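Local coordinates for protein glycoside hydrolase, GH17 family (Formosa sp. Hel1_33_131, PDB 6FCG) that probably hydrolyses internal beta-1,3-glucosidic linkages of the algal storage glucan laminarin, as an endo-acting laminarinase, at residues 232-245 / 295-309. Residues are numbered along the deposited sequence; the frame is centred on the assembly and turned at random.
Sequences IEAVDYLSVHTYPM and LGINKPIHIGETGWA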
loop_
_atom_site.group_PDB
_atom_site.type_symbol
_atom_site.label_atom_id
_atom_site.label_comp_id
_atom_site.label_asym_id
_atom_site.label_seq_id
_atom_site.Cartn_x
_atom_site.Cartn_y
_atom_site.Cartn_z
ATOM N N ILE A 232 22.593 36.761 -19.777
ATOM C CA ILE A 232 23.918 36.147 -19.777
ATOM C C ILE A 232 25.000 37.143 -20.215
ATOM O O ILE A 232 26.093 37.098 -19.666
ATOM C CB ILE A 232 23.957 34.874 -20.636
ATOM C CG1 ILE A 232 23.136 33.774 -19.962
ATOM C CG2 ILE A 232 25.381 34.380 -20.834
ATOM C CD1 ILE A 232 22.662 32.693 -20.901
ATOM N N GLU A 233 24.698 38.024 -21.184
ATOM C CA GLU A 233 25.592 39.147 -21.555
ATOM C C GLU A 233 25.757 40.164 -20.446
ATOM O O GLU A 233 26.837 40.645 -20.245
ATOM C CB GLU A 233 25.128 39.935 -22.831
ATOM C CG GLU A 233 25.476 39.261 -24.215
ATOM C CD GLU A 233 26.966 39.183 -24.588
ATOM O OE1 GLU A 233 27.866 39.332 -23.750
ATOM O OE2 GLU A 233 27.258 38.871 -25.761
ATOM N N ALA A 234 24.680 40.511 -19.753
ATOM C CA ALA A 234 24.709 41.613 -18.787
ATOM C C ALA A 234 25.413 41.288 -17.481
ATOM O O ALA A 234 26.049 42.170 -16.913
ATOM C CB ALA A 234 23.299 42.100 -18.498
ATOM N N VAL A 235 25.314 40.049 -16.995
ATOM C CA VAL A 235 25.935 39.679 -15.697
ATOM C C VAL A 235 27.455 39.613 -15.777
ATOM O O VAL A 235 28.009 39.425 -16.854
ATOM C CB VAL A 235 25.415 38.326 -15.118
ATOM C CG1 VAL A 235 23.941 38.422 -14.803
ATOM C CG2 VAL A 235 25.702 37.141 -16.024
ATOM N N ASP A 236 28.127 39.794 -14.652
ATOM C CA ASP A 236 29.591 39.627 -14.617
ATOM C C ASP A 236 29.955 38.156 -14.564
ATOM O O ASP A 236 30.986 37.759 -15.115
ATOM C CB ASP A 236 30.205 40.395 -13.459
ATOM C CG ASP A 236 30.079 41.901 -13.634
ATOM O OD1 ASP A 236 30.766 42.450 -14.507
ATOM O OD2 ASP A 236 29.304 42.558 -12.876
ATOM N N TYR A 237 29.110 37.337 -13.921
ATOM C CA TYR A 237 29.252 35.876 -13.944
ATOM C C TYR A 237 27.904 35.185 -13.726
ATOM O O TYR A 237 26.926 35.844 -13.394
ATOM C CB TYR A 237 30.264 35.431 -12.880
ATOM C CG TYR A 237 29.750 35.392 -11.435
ATOM C CD1 TYR A 237 29.698 36.533 -10.664
ATOM C CD2 TYR A 237 29.359 34.192 -10.842
ATOM C CE1 TYR A 237 29.262 36.486 -9.343
ATOM C CE2 TYR A 237 28.925 34.135 -9.533
ATOM C CZ TYR A 237 28.866 35.283 -8.786
ATOM O OH TYR A 237 28.442 35.245 -7.466
ATOM N N LEU A 238 27.885 33.855 -13.874
ATOM C CA LEU A 238 26.699 33.035 -13.641
ATOM C C LEU A 238 26.835 32.271 -12.339
ATOM O O LEU A 238 27.761 31.490 -12.176
ATOM C CB LEU A 238 26.477 32.033 -14.783
ATOM C CG LEU A 238 25.912 32.572 -16.110
ATOM C CD1 LEU A 238 26.958 33.368 -16.889
ATOM C CD2 LEU A 238 25.414 31.429 -16.977
ATOM N N SER A 239 25.882 32.475 -11.431
ATOM C CA SER A 239 25.794 31.737 -10.170
ATOM C C SER A 239 24.743 30.587 -10.342
ATOM O O SER A 239 23.545 30.824 -10.447
ATOM C CB SER A 239 25.425 32.685 -9.031
ATOM O OG SER A 239 25.492 32.043 -7.782
ATOM N N VAL A 240 25.229 29.355 -10.371
ATOM C CA VAL A 240 24.475 28.201 -10.810
ATOM C C VAL A 240 24.196 27.282 -9.648
ATOM O O VAL A 240 25.118 26.949 -8.884
ATOM C CB VAL A 240 25.276 27.428 -11.873
ATOM C CG1 VAL A 240 24.626 26.101 -12.196
ATOM C CG2 VAL A 240 25.394 28.276 -13.120
ATOM N N HIS A 241 22.951 26.822 -9.547
ATOM C CA HIS A 241 22.581 25.818 -8.530
ATOM C C HIS A 241 22.384 24.429 -9.141
ATOM O O HIS A 241 21.750 24.313 -10.188
ATOM C CB HIS A 241 21.274 26.189 -7.809
ATOM C CG HIS A 241 21.263 27.567 -7.216
ATOM N ND1 HIS A 241 20.216 28.012 -6.436
ATOM C CD2 HIS A 241 22.159 28.585 -7.261
ATOM C CE1 HIS A 241 20.460 29.244 -6.038
ATOM N NE2 HIS A 241 21.630 29.618 -6.527
ATOM N N THR A 242 22.835 23.397 -8.415
ATOM C CA THR A 242 22.592 22.006 -8.791
ATOM C C THR A 242 22.415 21.160 -7.548
ATOM O O THR A 242 23.186 21.299 -6.604
ATOM C CB THR A 242 23.728 21.455 -9.665
ATOM O OG1 THR A 242 23.539 20.058 -9.871
ATOM C CG2 THR A 242 25.089 21.685 -9.023
ATOM N N TYR A 243 21.406 20.279 -7.557
ATOM C CA TYR A 243 21.011 19.522 -6.362
ATOM C C TYR A 243 20.769 18.036 -6.597
ATOM O O TYR A 243 19.634 17.577 -6.636
ATOM C CB TYR A 243 19.778 20.171 -5.718
ATOM C CG TYR A 243 20.106 21.224 -4.660
ATOM C CD1 TYR A 243 20.455 20.842 -3.371
ATOM C CD2 TYR A 243 20.068 22.593 -4.967
ATOM C CE1 TYR A 243 20.755 21.784 -2.410
ATOM C CE2 TYR A 243 20.370 23.557 -4.019
ATOM C CZ TYR A 243 20.715 23.150 -2.743
ATOM O OH TYR A 243 20.994 24.062 -1.764
ATOM N N PRO A 244 21.857 17.264 -6.743
ATOM C CA PRO A 244 21.728 15.808 -6.830
ATOM C C PRO A 244 20.879 15.208 -5.693
ATOM O O PRO A 244 20.088 14.304 -5.970
ATOM C CB PRO A 244 23.187 15.301 -6.766
ATOM C CG PRO A 244 24.050 16.470 -7.001
ATOM C CD PRO A 244 23.225 17.715 -7.083
ATOM N N MET A 245 21.053 15.678 -4.448
ATOM C CA MET A 245 20.320 15.096 -3.313
ATOM C C MET A 245 18.832 15.043 -3.607
ATOM O O MET A 245 18.196 14.027 -3.446
ATOM C CB MET A 245 20.549 15.871 -2.025
ATOM C CG MET A 245 20.040 15.133 -0.789
ATOM S SD MET A 245 19.108 16.162 0.356
ATOM C CE MET A 245 17.673 16.628 -0.585
ATOM N N LEU A 295 26.191 30.200 -27.517
ATOM C CA LEU A 295 25.840 31.595 -27.805
ATOM C C LEU A 295 27.041 32.472 -28.159
ATOM O O LEU A 295 26.869 33.665 -28.360
ATOM C CB LEU A 295 25.139 32.212 -26.592
ATOM C CG LEU A 295 23.824 31.570 -26.120
ATOM C CD1 LEU A 295 23.370 32.176 -24.797
ATOM C CD2 LEU A 295 22.744 31.754 -27.176
ATOM N N GLY A 296 28.250 31.915 -28.192
ATOM C CA GLY A 296 29.468 32.699 -28.361
ATOM C C GLY A 296 29.757 33.686 -27.229
ATOM O O GLY A 296 30.223 34.783 -27.479
ATOM N N ILE A 297 29.476 33.296 -25.986
ATOM C CA ILE A 297 29.689 34.151 -24.821
ATOM C C ILE A 297 30.633 33.437 -23.862
ATOM O O ILE A 297 30.480 32.245 -23.577
ATOM C CB ILE A 297 28.367 34.504 -24.121
ATOM C CG1 ILE A 297 27.462 35.251 -25.103
ATOM C CG2 ILE A 297 28.625 35.369 -22.879
ATOM C CD1 ILE A 297 26.061 35.540 -24.617
ATOM N N ASN A 298 31.629 34.172 -23.380
ATOM C CA ASN A 298 32.569 33.641 -22.395
ATOM C C ASN A 298 32.381 34.345 -21.066
ATOM O O ASN A 298 32.599 35.541 -20.968
ATOM C CB ASN A 298 33.994 33.825 -22.879
ATOM C CG ASN A 298 34.988 33.088 -22.007
ATOM O OD1 ASN A 298 34.769 31.929 -21.630
ATOM N ND2 ASN A 298 36.093 33.746 -21.687
ATOM N N LYS A 299 31.856 33.634 -20.084
ATOM C CA LYS A 299 31.659 34.182 -18.738
ATOM C C LYS A 299 32.088 33.134 -17.746
ATOM O O LYS A 299 31.906 31.950 -17.994
ATOM C CB LYS A 299 30.192 34.505 -18.469
ATOM C CG LYS A 299 29.689 35.678 -19.246
ATOM C CD LYS A 299 29.693 36.935 -18.420
ATOM C CE LYS A 299 29.762 38.151 -19.331
ATOM N NZ LYS A 299 28.525 38.907 -19.543
ATOM N N PRO A 300 32.618 33.563 -16.599
ATOM C CA PRO A 300 32.829 32.585 -15.544
ATOM C C PRO A 300 31.500 31.999 -15.009
ATOM O O PRO A 300 30.460 32.664 -15.003
ATOM C CB PRO A 300 33.554 33.382 -14.451
ATOM C CG PRO A 300 33.824 34.731 -15.033
ATOM C CD PRO A 300 32.840 34.934 -16.126
ATOM N N ILE A 301 31.573 30.750 -14.560
ATOM C CA ILE A 301 30.497 30.102 -13.857
ATOM C C ILE A 301 31.020 29.750 -12.471
ATOM O O ILE A 301 32.129 29.195 -12.331
ATOM C CB ILE A 301 30.040 28.834 -14.593
ATOM C CG1 ILE A 301 29.427 29.227 -15.937
ATOM C CG2 ILE A 301 29.009 28.080 -13.761
ATOM C CD1 ILE A 301 29.328 28.089 -16.907
ATOM N N HIS A 302 30.200 30.056 -11.462
ATOM C CA HIS A 302 30.430 29.613 -10.072
ATOM C C HIS A 302 29.207 28.906 -9.508
ATOM O O HIS A 302 28.087 29.129 -9.950
ATOM C CB HIS A 302 30.853 30.801 -9.225
ATOM C CG HIS A 302 32.153 31.390 -9.680
ATOM N ND1 HIS A 302 33.337 30.712 -9.533
ATOM C CD2 HIS A 302 32.452 32.515 -10.368
ATOM C CE1 HIS A 302 34.321 31.407 -10.069
ATOM N NE2 HIS A 302 33.810 32.509 -10.582
ATOM N N ILE A 303 29.425 28.022 -8.544
ATOM C CA ILE A 303 28.324 27.310 -7.911
ATOM C C ILE A 303 27.781 28.150 -6.768
ATOM O O ILE A 303 28.397 28.289 -5.721
ATOM C CB ILE A 303 28.726 25.899 -7.440
ATOM C CG1 ILE A 303 29.329 25.094 -8.615
ATOM C CG2 ILE A 303 27.523 25.158 -6.858
ATOM C CD1 ILE A 303 28.455 24.996 -9.862
ATOM N N GLY A 304 26.593 28.684 -6.986
ATOM C CA GLY A 304 25.904 29.475 -5.986
ATOM C C GLY A 304 25.172 28.682 -4.916
ATOM O O GLY A 304 24.845 29.241 -3.861
ATOM N N GLU A 305 24.834 27.428 -5.202
ATOM C CA GLU A 305 24.127 26.628 -4.231
ATOM C C GLU A 305 24.187 25.149 -4.589
ATOM O O GLU A 305 23.838 24.752 -5.682
ATOM C CB GLU A 305 22.670 27.114 -4.049
ATOM C CG GLU A 305 22.128 26.955 -2.619
ATOM C CD GLU A 305 20.658 27.347 -2.482
ATOM O OE1 GLU A 305 19.806 26.434 -2.267
ATOM O OE2 GLU A 305 20.322 28.558 -2.605
ATOM N N THR A 306 24.645 24.350 -3.639
ATOM C CA THR A 306 24.415 22.909 -3.644
ATOM C C THR A 306 24.594 22.401 -2.214
ATOM O O THR A 306 25.275 23.036 -1.416
ATOM C CB THR A 306 25.344 22.163 -4.610
ATOM O OG1 THR A 306 24.904 20.806 -4.727
ATOM C CG2 THR A 306 26.796 22.173 -4.118
ATOM N N GLY A 307 23.997 21.264 -1.903
ATOM C CA GLY A 307 24.022 20.734 -0.554
ATOM C C GLY A 307 23.382 19.366 -0.430
ATOM O O GLY A 307 22.704 18.904 -1.328
ATOM N N TRP A 308 23.621 18.717 0.702
ATOM C CA TRP A 308 23.143 17.363 0.958
ATOM C C TRP A 308 22.777 17.226 2.445
ATOM O O TRP A 308 23.646 17.217 3.295
ATOM C CB TRP A 308 24.255 16.385 0.579
ATOM C CG TRP A 308 23.840 14.997 0.427
ATOM C CD1 TRP A 308 23.514 14.119 1.432
ATOM C CD2 TRP A 308 23.718 14.275 -0.787
ATOM N NE1 TRP A 308 23.194 12.897 0.908
ATOM C CE2 TRP A 308 23.294 12.968 -0.456
ATOM C CE3 TRP A 308 23.910 14.600 -2.123
ATOM C CZ2 TRP A 308 23.077 11.989 -1.411
ATOM C CZ3 TRP A 308 23.687 13.634 -3.078
ATOM C CH2 TRP A 308 23.277 12.337 -2.717
ATOM N N ALA A 309 21.485 17.130 2.743
ATOM C CA ALA A 309 21.020 17.171 4.113
ATOM C C ALA A 309 21.381 15.935 4.907
ATOM O O ALA A 309 21.530 14.831 4.347
ATOM C CB ALA A 309 19.534 17.406 4.133
HETATM O O HOH W 1 23.014 17.677 -3.787
#
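His241 turns its ring beside its own backbone N (chi1 -53°), where the backbone of Glu305 sets CB over one face: Glu305 CB stands 3.4 Å from the His241 centroid, almost on the ring normal, a CH-pi contact. From there chi1 of -146° and an extended chain carry the Glu305 carboxylate on to the Tyr243 hydroxyl, with Tyr243 OH donating to Glu305 OE1 over 2.7 Å on the anti lone pair; phenol and carboxylate planes stand nearly perpendicular, at 81°. Glu305 OE2 meanwhile forms a salt bridge with Arg87 and a hydrogen bond with Tyr89, which would fix the carboxylate's rotation, and His241 is anchored to Ser210 and Glu169. Thr306 CA covers one face of the Tyr243 ring, offset toward the rim. A phenylalanine in place of Tyr243 would probably leave Glu305 OE1 without this hydroxyl donor.

Strands 238-241 and 301-305, which carry His241 and Glu305, pair in parallel, with His302 N donating to Leu238 O (2.9 Å) and Val240 N to His302 O (2.9 Å). A beta bulge shifts the register after Val240, and Thr242 N bonds to Glu305 O instead. Before the strands, Lys299 bends at chi2 and chi4, bringing NZ to Ile232 O, on a lone pair, and to Val235 O (2.8 Å), thereby tying down the end of helix 226-234. Past them, Met245 CG sits over the five-membered ring of Trp308, 3.9 Å from its centroid, with SD farther above the same face. Neighbouring parallel strands whose C-terminal ends carry polar residues, here His241 and Glu305, with Tyr243 just beyond strand 238-241, are characteristic of the (beta/alpha)8 TIM barrel of GH17 enzymes, in which the catalytic cleft lies at this end.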